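Local coordinates for flagellar motor switch protein FliG (Thermotoga maritima, PDB 3AJC), which probably forms part of the switch complex at the flagellar basal body that sets the direction of rotation, here represented by its middle and C-terminal domains, at residues D134-D139 / G161-L166; I125-F130 / I207-E212; R153-A158 / A180-E185; P38-I43 / A96-N101. One frame throughout, in Å; residues are numbered along the deposited sequence.

Contact 1. Residues D134-D139 / G161-L166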
loop_
_atom_site.group_PDB
_atom_site.type_symbol
_atom_site.label_atom_id
_atom_site.label_comp_id
_atom_site.label_asym_id
_atom_site.label_seq_id
_atom_site.Cartn_x
_atom_site.Cartn_y
_atom_site.Cartn_z
ATOM N N ASP A 134 -8.939 3.275 6.011
ATOM C CA ASP A 134 -9.035 2.097 6.872
ATOM C C ASP A 134 -9.108 2.486 8.357
ATOM O O ASP A 134 -9.487 1.672 9.204
ATOM C CB ASP A 134 -7.858 1.138 6.628
ATOM C CG ASP A 134 -8.009 0.336 5.322
ATOM O OD1 ASP A 134 -9.131 -0.115 5.015
ATOM O OD2 ASP A 134 -7.003 0.144 4.611
ATOM N N ILE A 135 -8.752 3.734 8.670
ATOM C CA ILE A 135 -8.806 4.222 10.042
ATOM C C ILE A 135 -10.234 4.103 10.583
ATOM O O ILE A 135 -10.446 4.073 11.793
ATOM C CB ILE A 135 -8.324 5.694 10.131
ATOM C CG1 ILE A 135 -6.813 5.747 9.900
ATOM C CG2 ILE A 135 -8.657 6.290 11.511
ATOM C CD1 ILE A 135 -6.239 7.147 9.751
ATOM N N LEU A 136 -11.210 4.032 9.682
ATOM C CA LEU A 136 -12.609 3.876 10.085
ATOM C C LEU A 136 -12.817 2.473 10.669
ATOM O O LEU A 136 -13.783 2.226 11.391
ATOM C CB LEU A 136 -13.541 4.072 8.887
ATOM C CG LEU A 136 -13.685 5.484 8.311
ATOM C CD1 LEU A 136 -14.513 5.429 7.029
ATOM C CD2 LEU A 136 -14.341 6.401 9.339
ATOM N N LYS A 137 -11.901 1.560 10.358
ATOM C CA LYS A 137 -11.980 0.196 10.862
ATOM C C LYS A 137 -11.510 0.114 12.312
ATOM O O LYS A 137 -11.839 -0.839 13.016
ATOM C CB LYS A 137 -11.098 -0.740 10.023
ATOM C CG LYS A 137 -11.849 -1.737 9.151
ATOM C CD LYS A 137 -12.488 -1.067 7.943
ATOM C CE LYS A 137 -13.600 -1.946 7.354
ATOM N NZ LYS A 137 -14.411 -2.610 8.435
ATOM N N LEU A 138 -10.739 1.101 12.756
ATOM C CA LEU A 138 -10.195 1.089 14.112
ATOM C C LEU A 138 -11.173 1.528 15.191
ATOM O O LEU A 138 -12.064 2.341 14.938
ATOM C CB LEU A 138 -8.945 1.969 14.179
ATOM C CG LEU A 138 -7.913 1.754 13.067
ATOM C CD1 LEU A 138 -6.653 2.572 13.360
ATOM C CD2 LEU A 138 -7.576 0.272 12.962
ATOM N N ASP A 139 -11.012 0.978 16.395
ATOM C CA ASP A 139 -11.881 1.359 17.501
ATOM C C ASP A 139 -11.356 2.669 18.079
ATOM O O ASP A 139 -10.173 2.982 17.944
ATOM C CB ASP A 139 -11.916 0.282 18.585
ATOM C CG ASP A 139 -10.711 0.327 19.490
ATOM O OD1 ASP A 139 -9.614 -0.073 19.044
ATOM O OD2 ASP A 139 -10.865 0.770 20.652
ATOM N N GLY A 161 -7.801 15.378 2.771
ATOM C CA GLY A 161 -8.009 14.299 1.825
ATOM C C GLY A 161 -8.787 13.138 2.425
ATOM O O GLY A 161 -8.648 11.993 1.984
ATOM N N ALA A 162 -9.608 13.422 3.433
ATOM C CA ALA A 162 -10.401 12.382 4.084
ATOM C C ALA A 162 -11.907 12.581 3.906
ATOM O O ALA A 162 -12.370 13.687 3.647
ATOM C CB ALA A 162 -10.066 12.336 5.573
ATOM N N SER A 163 -12.665 11.500 4.052
ATOM C CA SER A 163 -14.117 11.575 3.938
ATOM C C SER A 163 -14.648 12.260 5.190
ATOM O O SER A 163 -14.066 12.138 6.266
ATOM C CB SER A 163 -14.721 10.174 3.821
ATOM O OG SER A 163 -14.404 9.374 4.950
ATOM N N ASP A 164 -15.751 12.984 5.040
ATOM C CA ASP A 164 -16.364 13.690 6.160
ATOM C C ASP A 164 -16.567 12.767 7.352
ATOM O O ASP A 164 -16.425 13.174 8.500
ATOM C CB ASP A 164 -17.711 14.278 5.736
ATOM C CG ASP A 164 -17.561 15.416 4.736
ATOM O OD1 ASP A 164 -18.600 15.939 4.281
ATOM O OD2 ASP A 164 -16.411 15.789 4.409
ATOM N N GLU A 165 -16.901 11.519 7.070
ATOM C CA GLU A 165 -17.119 10.547 8.124
ATOM C C GLU A 165 -15.813 10.261 8.863
ATOM O O GLU A 165 -15.789 10.153 10.089
ATOM C CB GLU A 165 -17.678 9.271 7.513
ATOM C CG GLU A 165 -17.637 8.068 8.397
ATOM C CD GLU A 165 -17.971 6.823 7.612
ATOM O OE1 GLU A 165 -17.769 6.860 6.377
ATOM O OE2 GLU A 165 -18.421 5.818 8.209
ATOM N N LEU A 166 -14.723 10.131 8.117
ATOM C CA LEU A 166 -13.443 9.870 8.746
ATOM C C LEU A 166 -13.023 11.116 9.493
ATOM O O LEU A 166 -12.399 11.022 10.550
ATOM C CB LEU A 166 -12.382 9.504 7.710
ATOM C CG LEU A 166 -10.969 9.328 8.274
ATOM C CD1 LEU A 166 -10.997 8.339 9.435
ATOM C CD2 LEU A 166 -10.032 8.856 7.162
#

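Contact 2. Residues I125-F130 / I207-E212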
loop_
_atom_site.group_PDB
_atom_site.type_symbol
_atom_site.label_atom_id
_atom_site.label_comp_id
_atom_site.label_asym_id
_atom_site.label_seq_id
_atom_site.Cartn_x
_atom_site.Cartn_y
_atom_site.Cartn_z
ATOM N N ILE A 125 1.813 -8.475 3.797
ATOM C CA ILE A 125 1.062 -7.805 2.734
ATOM C C ILE A 125 -0.229 -7.169 3.246
ATOM O O ILE A 125 -0.540 -6.024 2.934
ATOM C CB ILE A 125 0.740 -8.802 1.578
ATOM C CG1 ILE A 125 2.058 -9.314 0.975
ATOM C CG2 ILE A 125 -0.114 -8.119 0.504
ATOM C CD1 ILE A 125 1.917 -10.334 -0.140
ATOM N N ARG A 126 -0.971 -7.923 4.041
ATOM C CA ARG A 126 -2.213 -7.431 4.586
ATOM C C ARG A 126 -1.976 -6.139 5.363
ATOM O O ARG A 126 -2.632 -5.122 5.104
ATOM C CB ARG A 126 -2.825 -8.491 5.492
ATOM C CG ARG A 126 -4.254 -8.207 5.901
ATOM C CD ARG A 126 -4.750 -9.227 6.904
ATOM N NE ARG A 126 -3.654 -9.923 7.573
ATOM C CZ ARG A 126 -3.059 -11.015 7.096
ATOM N NH1 ARG A 126 -3.455 -11.539 5.941
ATOM N NH2 ARG A 126 -2.071 -11.587 7.773
ATOM N N ARG A 127 -1.033 -6.171 6.302
ATOM C CA ARG A 127 -0.736 -4.981 7.091
ATOM C C ARG A 127 -0.247 -3.822 6.224
ATOM O O ARG A 127 -0.474 -2.663 6.552
ATOM C CB ARG A 127 0.279 -5.303 8.200
ATOM C CG ARG A 127 -0.352 -6.083 9.364
ATOM C CD ARG A 127 0.599 -6.299 10.548
ATOM N NE ARG A 127 1.730 -7.168 10.216
ATOM C CZ ARG A 127 2.907 -6.739 9.766
ATOM N NH1 ARG A 127 3.127 -5.443 9.595
ATOM N NH2 ARG A 127 3.861 -7.609 9.473
ATOM N N ARG A 128 0.413 -4.129 5.112
ATOM C CA ARG A 128 0.886 -3.074 4.224
ATOM C C ARG A 128 -0.239 -2.526 3.342
ATOM O O ARG A 128 -0.064 -1.509 2.673
ATOM C CB ARG A 128 2.020 -3.588 3.335
ATOM C CG ARG A 128 3.373 -3.580 4.003
ATOM C CD ARG A 128 3.745 -2.167 4.414
ATOM N NE ARG A 128 5.120 -2.084 4.890
ATOM C CZ ARG A 128 6.186 -2.349 4.144
ATOM N NH1 ARG A 128 6.039 -2.720 2.880
ATOM N NH2 ARG A 128 7.403 -2.244 4.660
ATOM N N MET A 129 -1.384 -3.202 3.349
ATOM C CA MET A 129 -2.542 -2.793 2.542
ATOM C C MET A 129 -3.386 -1.678 3.171
ATOM O O MET A 129 -4.274 -1.120 2.529
ATOM C CB MET A 129 -3.442 -4.005 2.268
ATOM C CG MET A 129 -2.943 -4.915 1.151
ATOM S SD MET A 129 -3.938 -6.412 1.003
ATOM C CE MET A 129 -5.469 -5.745 0.238
ATOM N N PHE A 130 -3.100 -1.370 4.431
ATOM C CA PHE A 130 -3.825 -0.346 5.177
ATOM C C PHE A 130 -3.799 1.001 4.452
ATOM O O PHE A 130 -2.728 1.509 4.117
ATOM C CB PHE A 130 -3.184 -0.192 6.567
ATOM C CG PHE A 130 -4.059 0.516 7.566
ATOM C CD1 PHE A 130 -4.963 -0.200 8.342
ATOM C CD2 PHE A 130 -4.004 1.897 7.705
ATOM C CE1 PHE A 130 -5.807 0.445 9.235
ATOM C CE2 PHE A 130 -4.851 2.561 8.600
ATOM C CZ PHE A 130 -5.752 1.831 9.368
ATOM N N ILE A 207 2.699 5.411 11.265
ATOM C CA ILE A 207 2.532 5.418 12.717
ATOM C C ILE A 207 1.664 4.219 13.115
ATOM O O ILE A 207 1.960 3.513 14.071
ATOM C CB ILE A 207 1.841 6.727 13.205
ATOM C CG1 ILE A 207 2.796 7.913 13.053
ATOM C CG2 ILE A 207 1.378 6.577 14.651
ATOM C CD1 ILE A 207 2.180 9.230 13.465
ATOM N N ILE A 208 0.591 3.998 12.366
ATOM C CA ILE A 208 -0.321 2.889 12.624
ATOM C C ILE A 208 0.380 1.540 12.425
ATOM O O ILE A 208 0.261 0.633 13.252
ATOM C CB ILE A 208 -1.555 2.997 11.696
ATOM C CG1 ILE A 208 -2.393 4.214 12.117
ATOM C CG2 ILE A 208 -2.382 1.705 11.734
ATOM C CD1 ILE A 208 -3.481 4.612 11.123
ATOM N N ARG A 209 1.120 1.415 11.330
ATOM C CA ARG A 209 1.830 0.174 11.052
ATOM C C ARG A 209 2.818 -0.154 12.177
ATOM O O ARG A 209 3.008 -1.322 12.525
ATOM C CB ARG A 209 2.559 0.281 9.713
ATOM C CG ARG A 209 2.896 -1.058 9.086
ATOM C CD ARG A 209 3.304 -0.879 7.641
ATOM N NE ARG A 209 4.591 -0.204 7.507
ATOM C CZ ARG A 209 4.850 0.736 6.603
ATOM N NH1 ARG A 209 3.906 1.124 5.750
ATOM N NH2 ARG A 209 6.057 1.284 6.544
ATOM N N ARG A 210 3.433 0.879 12.749
ATOM C CA ARG A 210 4.390 0.696 13.838
ATOM C C ARG A 210 3.709 0.380 15.167
ATOM O O ARG A 210 4.218 -0.413 15.961
ATOM C CB ARG A 210 5.258 1.945 14.008
ATOM C CG ARG A 210 6.153 1.905 15.237
ATOM C CD ARG A 210 7.069 3.121 15.305
ATOM N NE ARG A 210 6.323 4.375 15.357
ATOM C CZ ARG A 210 5.586 4.770 16.391
ATOM N NH1 ARG A 210 5.490 4.009 17.476
ATOM N NH2 ARG A 210 4.943 5.931 16.339
ATOM N N LEU A 211 2.561 1.003 15.415
ATOM C CA LEU A 211 1.832 0.766 16.656
ATOM C C LEU A 211 1.173 -0.605 16.700
ATOM O O LEU A 211 0.748 -1.057 17.759
ATOM C CB LEU A 211 0.780 1.851 16.884
ATOM C CG LEU A 211 1.314 3.176 17.423
ATOM C CD1 LEU A 211 0.157 4.132 17.647
ATOM C CD2 LEU A 211 2.062 2.938 18.733
ATOM N N GLU A 212 1.084 -1.269 15.553
ATOM C CA GLU A 212 0.486 -2.593 15.529
ATOM C C GLU A 212 1.589 -3.641 15.590
ATOM O O GLU A 212 1.367 -4.766 16.041
ATOM C CB GLU A 212 -0.377 -2.781 14.284
ATOM C CG GLU A 212 0.351 -2.677 12.972
ATOM C CD GLU A 212 -0.590 -2.856 11.804
ATOM O OE1 GLU A 212 -1.334 -3.857 11.808
ATOM O OE2 GLU A 212 -0.591 -2.006 10.887
#

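Contact 3. Residues R153-A158 / A180-E185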
loop_
_atom_site.group_PDB
_atom_site.type_symbol
_atom_site.label_atom_id
_atom_site.label_comp_id
_atom_site.label_asym_id
_atom_site.label_seq_id
_atom_site.Cartn_x
_atom_site.Cartn_y
_atom_site.Cartn_z
ATOM N N ARG A 153 0.018 19.920 12.124
ATOM C CA ARG A 153 0.041 20.177 10.693
ATOM C C ARG A 153 -0.150 18.943 9.821
ATOM O O ARG A 153 -0.824 19.001 8.794
ATOM C CB ARG A 153 1.325 20.894 10.290
ATOM C CG ARG A 153 1.293 21.382 8.845
ATOM C CD ARG A 153 2.272 22.524 8.624
ATOM N NE ARG A 153 1.952 23.278 7.414
ATOM C CZ ARG A 153 2.226 22.865 6.182
ATOM N NH1 ARG A 153 2.837 21.702 5.985
ATOM N NH2 ARG A 153 1.870 23.610 5.147
ATOM N N ASP A 154 0.451 17.827 10.207
ATOM C CA ASP A 154 0.286 16.625 9.412
ATOM C C ASP A 154 -1.169 16.174 9.456
ATOM O O ASP A 154 -1.715 15.708 8.456
ATOM C CB ASP A 154 1.208 15.522 9.910
ATOM C CG ASP A 154 2.622 15.700 9.415
ATOM O OD1 ASP A 154 2.791 16.049 8.221
ATOM O OD2 ASP A 154 3.563 15.488 10.201
ATOM N N LEU A 155 -1.794 16.342 10.614
ATOM C CA LEU A 155 -3.180 15.957 10.786
ATOM C C LEU A 155 -4.051 16.811 9.867
ATOM O O LEU A 155 -4.889 16.291 9.138
ATOM C CB LEU A 155 -3.596 16.149 12.245
ATOM C CG LEU A 155 -4.858 15.462 12.761
ATOM C CD1 LEU A 155 -4.930 14.020 12.238
ATOM C CD2 LEU A 155 -4.839 15.481 14.301
ATOM N N ALA A 156 -3.838 18.122 9.895
ATOM C CA ALA A 156 -4.624 19.027 9.073
ATOM C C ALA A 156 -4.495 18.671 7.594
ATOM O O ALA A 156 -5.497 18.611 6.874
ATOM C CB ALA A 156 -4.188 20.462 9.315
ATOM N N LEU A 157 -3.264 18.443 7.145
ATOM C CA LEU A 157 -3.014 18.076 5.757
ATOM C C LEU A 157 -3.734 16.781 5.404
ATOM O O LEU A 157 -4.464 16.704 4.416
ATOM C CB LEU A 157 -1.511 17.894 5.520
ATOM C CG LEU A 157 -0.677 19.174 5.540
ATOM C CD1 LEU A 157 0.826 18.863 5.591
ATOM C CD2 LEU A 157 -1.024 19.971 4.313
ATOM N N ALA A 158 -3.520 15.762 6.227
ATOM C CA ALA A 158 -4.129 14.457 6.006
ATOM C C ALA A 158 -5.657 14.525 5.917
ATOM O O ALA A 158 -6.277 13.769 5.157
ATOM C CB ALA A 158 -3.714 13.504 7.123
ATOM N N ALA A 180 -8.682 22.222 19.095
ATOM C CA ALA A 180 -8.616 23.675 18.936
ATOM C C ALA A 180 -7.378 24.038 18.124
ATOM O O ALA A 180 -7.436 24.889 17.236
ATOM C CB ALA A 180 -8.577 24.373 20.303
ATOM N N LEU A 181 -6.251 23.401 18.420
ATOM C CA LEU A 181 -5.037 23.695 17.655
ATOM C C LEU A 181 -5.281 23.338 16.181
ATOM O O LEU A 181 -4.931 24.086 15.277
ATOM C CB LEU A 181 -3.843 22.887 18.194
ATOM C CG LEU A 181 -2.915 23.442 19.290
ATOM C CD1 LEU A 181 -3.102 24.918 19.448
ATOM C CD2 LEU A 181 -3.165 22.731 20.596
ATOM N N LEU A 182 -5.885 22.181 15.948
ATOM C CA LEU A 182 -6.175 21.745 14.586
ATOM C C LEU A 182 -7.071 22.760 13.861
ATOM O O LEU A 182 -6.755 23.200 12.757
ATOM C CB LEU A 182 -6.841 20.364 14.614
ATOM C CG LEU A 182 -7.297 19.786 13.269
ATOM C CD1 LEU A 182 -6.098 19.567 12.360
ATOM C CD2 LEU A 182 -8.036 18.477 13.511
ATOM N N LYS A 183 -8.176 23.150 14.491
ATOM C CA LYS A 183 -9.088 24.108 13.864
ATOM C C LYS A 183 -8.360 25.383 13.463
ATOM O O LYS A 183 -8.605 25.932 12.382
ATOM C CB LYS A 183 -10.251 24.438 14.798
ATOM C CG LYS A 183 -11.166 23.258 15.075
ATOM C CD LYS A 183 -12.308 23.664 16.000
ATOM C CE LYS A 183 -13.272 22.511 16.212
ATOM N NZ LYS A 183 -14.404 22.804 17.133
ATOM N N ASP A 184 -7.463 25.849 14.332
ATOM C CA ASP A 184 -6.682 27.048 14.047
ATOM C C ASP A 184 -5.839 26.861 12.798
ATOM O O ASP A 184 -5.791 27.742 11.936
ATOM C CB ASP A 184 -5.749 27.382 15.202
ATOM C CG ASP A 184 -6.296 28.469 16.085
ATOM O OD1 ASP A 184 -7.051 28.136 17.026
ATOM O OD2 ASP A 184 -5.981 29.657 15.821
ATOM N N GLU A 185 -5.163 25.717 12.715
ATOM C CA GLU A 185 -4.326 25.416 11.566
ATOM C C GLU A 185 -5.172 25.445 10.297
ATOM O O GLU A 185 -4.830 26.128 9.332
ATOM C CB GLU A 185 -3.667 24.046 11.740
ATOM C CG GLU A 185 -2.882 23.540 10.529
ATOM C CD GLU A 185 -1.669 24.391 10.190
ATOM O OE1 GLU A 185 -0.798 23.908 9.432
ATOM O OE2 GLU A 185 -1.582 25.540 10.671
#

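Contact 4. Residues P38-I43 / A96-N101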
loop_
_atom_site.group_PDB
_atom_site.type_symbol
_atom_site.label_atom_id
_atom_site.label_comp_id
_atom_site.label_asym_id
_atom_site.label_seq_id
_atom_site.Cartn_x
_atom_site.Cartn_y
_atom_site.Cartn_z
ATOM N N PRO A 38 -2.478 0.317 -10.220
ATOM C CA PRO A 38 -3.832 0.081 -10.764
ATOM C C PRO A 38 -3.732 -0.625 -12.116
ATOM O O PRO A 38 -4.566 -1.460 -12.473
ATOM C CB PRO A 38 -4.417 1.492 -10.888
ATOM C CG PRO A 38 -3.673 2.264 -9.789
ATOM C CD PRO A 38 -2.254 1.753 -9.954
ATOM N N VAL A 39 -2.688 -0.279 -12.858
ATOM C CA VAL A 39 -2.443 -0.867 -14.161
ATOM C C VAL A 39 -2.052 -2.322 -13.937
ATOM O O VAL A 39 -2.596 -3.228 -14.573
ATOM C CB VAL A 39 -1.307 -0.120 -14.887
ATOM C CG1 VAL A 39 -0.983 -0.805 -16.206
ATOM C CG2 VAL A 39 -1.715 1.332 -15.115
ATOM N N ALA A 40 -1.110 -2.542 -13.020
ATOM C CA ALA A 40 -0.661 -3.896 -12.710
ATOM C C ALA A 40 -1.808 -4.744 -12.196
ATOM O O ALA A 40 -1.924 -5.909 -12.562
ATOM C CB ALA A 40 0.456 -3.868 -11.663
ATOM N N ALA A 41 -2.647 -4.171 -11.332
ATOM C CA ALA A 41 -3.772 -4.925 -10.788
ATOM C C ALA A 41 -4.705 -5.334 -11.928
ATOM O O ALA A 41 -5.195 -6.457 -11.959
ATOM C CB ALA A 41 -4.527 -4.091 -9.731
ATOM N N GLN A 42 -4.920 -4.424 -12.876
ATOM C CA GLN A 42 -5.785 -4.689 -14.024
ATOM C C GLN A 42 -5.253 -5.873 -14.845
ATOM O O GLN A 42 -6.018 -6.762 -15.240
ATOM C CB GLN A 42 -5.895 -3.423 -14.889
ATOM C CG GLN A 42 -6.761 -3.547 -16.135
ATOM C CD GLN A 42 -6.856 -2.239 -16.915
ATOM O OE1 GLN A 42 -5.853 -1.589 -17.194
ATOM N NE2 GLN A 42 -8.068 -1.859 -17.277
ATOM N N ILE A 43 -3.946 -5.890 -15.098
ATOM C CA ILE A 43 -3.333 -6.984 -15.852
ATOM C C ILE A 43 -3.376 -8.283 -15.052
ATOM O O ILE A 43 -3.749 -9.334 -15.573
ATOM C CB ILE A 43 -1.858 -6.689 -16.179
ATOM C CG1 ILE A 43 -1.757 -5.490 -17.123
ATOM C CG2 ILE A 43 -1.209 -7.916 -16.776
ATOM C CD1 ILE A 43 -0.334 -5.020 -17.350
ATOM N N ALA A 96 1.082 -5.015 -2.039
ATOM C CA ALA A 96 -0.058 -4.513 -1.286
ATOM C C ALA A 96 -0.873 -3.500 -2.090
ATOM O O ALA A 96 -2.104 -3.480 -2.016
ATOM C CB ALA A 96 0.423 -3.875 0.037
ATOM N N GLU A 97 -0.171 -2.648 -2.830
ATOM C CA GLU A 97 -0.806 -1.625 -3.649
ATOM C C GLU A 97 -1.590 -2.286 -4.781
ATOM O O GLU A 97 -2.674 -1.836 -5.148
ATOM C CB GLU A 97 0.258 -0.666 -4.208
ATOM C CG GLU A 97 0.661 0.449 -3.227
ATOM C CD GLU A 97 2.045 1.047 -3.501
ATOM O OE1 GLU A 97 2.416 1.220 -4.681
ATOM O OE2 GLU A 97 2.763 1.360 -2.526
ATOM N N ILE A 98 -1.034 -3.362 -5.328
ATOM C CA ILE A 98 -1.694 -4.087 -6.406
ATOM C C ILE A 98 -2.938 -4.779 -5.841
ATOM O O ILE A 98 -4.012 -4.745 -6.447
ATOM C CB ILE A 98 -0.739 -5.132 -7.016
ATOM C CG1 ILE A 98 0.412 -4.401 -7.726
ATOM C CG2 ILE A 98 -1.505 -6.077 -7.934
ATOM C CD1 ILE A 98 1.442 -5.300 -8.377
ATOM N N MET A 99 -2.795 -5.371 -4.656
ATOM C CA MET A 99 -3.904 -6.060 -4.022
ATOM C C MET A 99 -5.056 -5.088 -3.717
ATOM O O MET A 99 -6.230 -5.442 -3.837
ATOM C CB MET A 99 -3.424 -6.752 -2.738
ATOM C CG MET A 99 -2.488 -7.952 -2.963
ATOM S SD MET A 99 -3.345 -9.448 -3.540
ATOM C CE MET A 99 -3.840 -10.180 -1.983
ATOM N N ASN A 100 -4.725 -3.863 -3.332
ATOM C CA ASN A 100 -5.767 -2.883 -3.025
ATOM C C ASN A 100 -6.559 -2.489 -4.282
ATOM O O ASN A 100 -7.748 -2.176 -4.213
ATOM C CB ASN A 100 -5.161 -1.630 -2.390
ATOM C CG ASN A 100 -4.904 -1.791 -0.909
ATOM O OD1 ASN A 100 -5.676 -2.430 -0.195
ATOM N ND2 ASN A 100 -3.828 -1.189 -0.431
ATOM N N ASN A 101 -5.896 -2.525 -5.431
ATOM C CA ASN A 101 -6.540 -2.157 -6.683
ATOM C C ASN A 101 -7.175 -3.304 -7.450
ATOM O O ASN A 101 -7.717 -3.090 -8.534
ATOM C CB ASN A 101 -5.538 -1.435 -7.578
ATOM C CG ASN A 101 -5.170 -0.073 -7.041
ATOM O OD1 ASN A 101 -5.997 0.850 -7.030
ATOM N ND2 ASN A 101 -3.932 0.062 -6.577
#

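Contact 1. Residues D134-D139 / G161-L166
L136 and I135 belong to a 3-10 turn that leads toward helix 140-147 in the C-terminal domain, and they pack on L166 in the first turn of helix 164-171. The two backbones come nearest at these leucines, with L136 CA and L166 CA 6.2 Å apart. L136 forks over the start of the helix. Its CD2 branch settles against the main chain, 3.6 Å from L166 CA, while L136 CD1 meets the E165 carboxylate, 3.6 Å from OE1. E165 arrives there because its CG is anti to the backbone N (chi1 165°) and the rest of the chain is extended, which brings the carboxylate up to the leucine methyls. I135 crosses L166 at about a right angle: its CG2, pointing opposite the backbone N, rests 3.7 Å from L166 CD1, and the same L166 methyl also comes to 3.9 Å from L136 CD2. One leucine branch is thus shared by two neighbours on the turn.

The helix start is capped locally. S163 is the N-cap of helix 164-171, its OG accepting from L166 N at 3.3 Å and 151°. That hydroxyl is also hydrogen-bonded to E133, just ahead of the turn, so a polar link runs beside the apolar one. On the turn, K137 N bonds to D134 O at 2.7 Å. The direct contact is therefore mostly apolar packing, with the exposed E165 carboxylate at its margin and the S163–E133 bond adding polar support, while the capping bond of S163 helps to hold the first turn where L166 lies.

Contact 2. Residues I125-F130 / I207-E212
F130 and I208 make the apolar part of this contact, their side chains crossing at about a right angle. I208 CG2 sits over one face of the ring, 4.2 Å from its centroid and 14° off the normal, an offset CH-pi contact. The other branch reaches the rim, with I208 CD1 3.5 Å from F130 CE2.

An aliphatic-to-carboxylate contact follows on the next helical turn of 207-212. E212 OE1 lies 3.4 Å from R127 CD and equally close to R127 CG, touching the chain short of its charged end. The R127 guanidinium turns elsewhere, to salt bridges with D123 and E213; its NE stays 4.8 Å from E212 OE1.

F130 stands in the Met-Phe-Val-Phe sequence regarded as the hinge of FliG between its armadillo-like part and the terminal helical part, and here the hinge phenylalanine leans on the long helix 194-213.

Like charges meet where R128 reaches R209. R128 NE lies 3.2 Å above the R209 guanidinium plane, offset toward its rim, and the two planes are 61° apart. R128 NE and R209 NE, 3.3 Å apart, are both donors, so the approach is probably unfavourable electrostatically. A salt bridge from R128 NH1 to D93 on helix 92-100 probably offsets part of that cost, and R128 CD packs 3.5 Å from R209 CD.

Contact 3. Residues R153-A158 / A180-E185
The local axes of helix segments 153-158 and 180-185 approach to 9.3 Å and cross at -60°, with A156 and L182 nearest in the backbone. That pair forms the centre of the packing. L182 directs its CD1 methyl at the main chain of helix 152-159, stopping 3.6 Å from A156 N, and the same methyl meets A156 CB at 3.7 Å. A156 presents just a methyl here, and a second group uses it: E185 CG lies 3.6 Å from A156 CB, so the alanine methyl is touched by both a leucine branch and a glutamate methylene, from directions about a right angle apart. L155 adds a looser contact, its CB 4.2 Å from L182 CD1.

E185 then turns toward R153. The glutamate chain bends at chi2 (65°), which carries the carboxylate away from the alanine and across the arginine chain, OE1 foremost. R153 NE and E185 OE1 form a salt bridge at 3.5 Å, a long one, while R153 CG comes closer to the same oxygen, at 3.3 Å. With the guanidinium and carboxylate planes 73° apart, the two groups are not arranged as a coplanar, two-pronged pair; OE1 lies beside the extended arginine chain as much as against its charged end.

Behind this interface, L182 also touches L159 and, on the preceding helix, F171, whereas M189 in the loop beyond helix 176-187 touches A156. Burial of A156, L155 and L182, with the exposed R153 at one margin, is the pattern of amphipathic helices packed obliquely in an all-helical domain, here the C-terminal domain of FliG.

Contact 4. Residues P38-I43 / A96-N101
The A41 methyl packs on the last turn of helix 92-100, its CB 3.4 Å from I98 O and 3.6 Å from N101 CB. The backbones are correspondingly close, with A41 CA and I98 CA 4.9 Å apart.

I98 spreads its two branches over neighbouring alanines. CG1, anti to the carbonyl carbon (chi1 -67°), carries I98 CD1 to within 3.7 Å of A40 CB, whereas I98 CG2 lies 3.8 Å from A41 CA. At the other margin, P38 and N101 lie side by side and point the same way. The amide sits beside the proline ring, N101 OD1 and ND2 each 3.9 Å from P38 CG, a van der Waals contact.

Within its own segment, N101 ND2 makes a weak, bent bond to E97 O at 2.7 Å, which may bias the amide's rotation. Farther out, L44 touches I98 and P37 touches N101, extending the interface along helix 37-46. N100, next to N101 in the chain, gives a hydrogen bond from ND2 to M129 O, linking this helix to the segment 125-130.

The I98 side chain is about 10 Å from that of R58, part of the EHPQR motif important for binding FliM, so the contact lies in the neighbourhood of R58 but is not part of the motif. Small alanines that let helices pack this closely suit the stacked helices of the armadillo-like part of FliG, where the middle domain meets the helices that follow it.

From the N terminus, contact 4 comes first: it closes the loop between 38-43 and 96-101, joining the middle domain to helix 92-100, and is complete before the others open. Contact 2 then opens at 125-130 and closes at 207-212, spanning much of the C-terminal domain. Nested within it, contacts 1 and 3 cross, since 153-158 falls between the two segments of contact 1 and 180-185 follows both. Contacts 1 and 2 touch directly, I135 CG1 meeting I208 CD1, while contacts 4 and 2 touch where A96 packs on 125-130, tying helix 92-100 to the hinge side of the C-terminal part. Contact 3 is the most remote from contact 4, their centres about 32 Å apart.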